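Local coordinates for protein Ent-copalyl diphosphate synthase (Streptomyces platensis, PDB 5BP8) that belongs to the terpene cyclase superfamily and has a largely helical, two-lobed architecture, at residues A[323-328]-A[371-376]. Sequence-based numbering, arbitrary orientation.
Sequences THRPDS and GRYGAE
Pro326 of the irregular segment 323-328 and Tyr373 on the kinked start of helix 370-386 bring the two backbones closest, with 8.9 Å between their CA atoms, a gap that side chains alone bridge. Asp327 is gripped from two neighbouring residues. Arg372, extended as far as NE and with CG anti to the backbone N (chi1 -155°), comes side-on: NH2 gives a nearly straight bond of 2.9 Å to OD2 of Asp327, while NE of Arg372 makes a more bent one to OD1. The phenol OH of Tyr373 adds a very short bond, 2.5 Å, to OD1 of Asp327 as well, which thus accepts two donors and lies at the ring's edge, near its plane. Over one ring face lies CG of Pro326, a CH-pi contact 3.9 Å from the centroid; CB of Arg372 covers the opposite face. The Arg325 guanidinium stacks on that of Arg372, centres 3.8 Å apart and planes 16° from parallel. Their like charges are probably offset by carboxylates, since Asp327 holds Arg372 and Asp369 forms a salt bridge with Arg325. Pro326 also rests on Leu314 and Leu359. The salt-bridged arginine stack ties the loop after helix 307-319 to helix 370-386, consistent with the helical-hairpin fold of squalene-hopene cyclase relatives.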
loop_
_atom_site.group_PDB
_atom_site.type_symbol
_atom_site.label_atom_id
_atom_site.label_comp_id
_atom_site.label_asym_id
_atom_site.label_seq_id
_atom_site.Cartn_x
_atom_site.Cartn_y
_atom_site.Cartn_z
ATOM N N THR A 323 11.657 22.162 11.764
ATOM C CA THR A 323 10.622 21.912 12.745
ATOM C C THR A 323 9.387 22.769 12.506
ATOM O O THR A 323 9.474 23.994 12.423
ATOM C CB THR A 323 11.148 22.148 14.169
ATOM O OG1 THR A 323 12.236 21.259 14.413
ATOM C CG2 THR A 323 10.076 21.878 15.198
ATOM N N HIS A 324 8.235 22.123 12.383
ATOM C CA HIS A 324 6.966 22.816 12.216
ATOM C C HIS A 324 6.059 22.352 13.318
ATOM O O HIS A 324 5.990 21.145 13.584
ATOM C CB HIS A 324 6.304 22.460 10.878
ATOM C CG HIS A 324 7.095 22.884 9.689
ATOM N ND1 HIS A 324 6.824 24.035 8.989
ATOM C CD2 HIS A 324 8.180 22.333 9.106
ATOM C CE1 HIS A 324 7.695 24.163 8.004
ATOM N NE2 HIS A 324 8.527 23.141 8.054
ATOM N N ARG A 325 5.325 23.282 13.927
ATOM C CA ARG A 325 4.313 22.896 14.905
ATOM C C ARG A 325 3.346 21.906 14.269
ATOM O O ARG A 325 2.824 22.179 13.172
ATOM C CB ARG A 325 3.524 24.096 15.396
ATOM C CG ARG A 325 3.991 24.588 16.733
ATOM C CD ARG A 325 3.132 25.742 17.179
ATOM N NE ARG A 325 3.534 26.182 18.504
ATOM C CZ ARG A 325 3.076 27.283 19.094
ATOM N NH1 ARG A 325 2.177 28.045 18.485
ATOM N NH2 ARG A 325 3.512 27.594 20.311
ATOM N N PRO A 326 3.101 20.771 14.943
ATOM C CA PRO A 326 2.239 19.732 14.362
ATOM C C PRO A 326 0.754 19.987 14.594
ATOM O O PRO A 326 0.003 19.062 14.881
ATOM C CB PRO A 326 2.707 18.468 15.086
ATOM C CG PRO A 326 3.078 18.976 16.458
ATOM C CD PRO A 326 3.704 20.325 16.210
ATOM N N ASP A 327 0.315 21.231 14.420
ATOM C CA ASP A 327 -1.070 21.570 14.673
ATOM C C ASP A 327 -2.048 20.930 13.706
ATOM O O ASP A 327 -3.174 20.660 14.100
ATOM C CB ASP A 327 -1.256 23.083 14.697
ATOM C CG ASP A 327 -0.610 23.729 15.931
ATOM O OD1 ASP A 327 -0.514 23.080 16.993
ATOM O OD2 ASP A 327 -0.212 24.903 15.828
ATOM N N SER A 328 -1.633 20.673 12.465
ATOM C CA SER A 328 -2.492 20.015 11.491
ATOM C C SER A 328 -2.977 18.647 11.959
ATOM O O SER A 328 -4.005 18.186 11.488
ATOM C CB SER A 328 -1.798 19.857 10.124
ATOM O OG SER A 328 -0.556 19.169 10.251
ATOM N N GLY A 371 3.361 21.691 26.842
ATOM C CA GLY A 371 1.965 21.762 27.291
ATOM C C GLY A 371 0.966 21.662 26.156
ATOM O O GLY A 371 -0.136 21.143 26.324
ATOM N N ARG A 372 1.345 22.163 24.990
ATOM C CA ARG A 372 0.477 22.152 23.830
ATOM C C ARG A 372 0.066 20.711 23.419
ATOM O O ARG A 372 -1.077 20.479 23.018
ATOM C CB ARG A 372 1.202 22.825 22.678
ATOM C CG ARG A 372 0.318 23.435 21.620
ATOM C CD ARG A 372 1.186 24.327 20.749
ATOM N NE ARG A 372 0.487 24.783 19.562
ATOM C CZ ARG A 372 -0.416 25.762 19.530
ATOM N NH1 ARG A 372 -0.769 26.421 20.638
ATOM N NH2 ARG A 372 -0.980 26.081 18.369
ATOM N N TYR A 373 0.992 19.756 23.542
ATOM C CA TYR A 373 0.755 18.383 23.031
ATOM C C TYR A 373 0.945 17.280 24.071
ATOM O O TYR A 373 0.673 16.096 23.810
ATOM C CB TYR A 373 1.668 18.122 21.829
ATOM C CG TYR A 373 1.638 19.223 20.793
ATOM C CD1 TYR A 373 0.510 19.439 20.006
ATOM C CD2 TYR A 373 2.735 20.059 20.605
ATOM C CE1 TYR A 373 0.481 20.458 19.064
ATOM C CE2 TYR A 373 2.716 21.063 19.664
ATOM C CZ TYR A 373 1.587 21.255 18.895
ATOM O OH TYR A 373 1.586 22.285 17.974
ATOM N N GLY A 374 1.379 17.668 25.273
ATOM C CA GLY A 374 1.817 16.720 26.283
ATOM C C GLY A 374 0.751 15.713 26.589
ATOM O O GLY A 374 1.025 14.515 26.615
ATOM N N ALA A 375 -0.470 16.198 26.778
ATOM C CA ALA A 375 -1.630 15.353 27.021
ATOM C C ALA A 375 -1.909 14.356 25.927
ATOM O O ALA A 375 -2.209 13.194 26.199
ATOM C CB ALA A 375 -2.868 16.201 27.160
ATOM N N GLU A 376 -1.917 14.844 24.687
ATOM C CA GLU A 376 -2.217 13.990 23.539
ATOM C C GLU A 376 -1.203 12.863 23.461
ATOM O O GLU A 376 -1.571 11.723 23.177
ATOM C CB GLU A 376 -2.259 14.812 22.247
ATOM C CG GLU A 376 -3.520 15.664 22.086
ATOM C CD GLU A 376 -3.513 16.978 22.872
ATOM O OE1 GLU A 376 -2.524 17.305 23.562
ATOM O OE2 GLU A 376 -4.525 17.701 22.776
#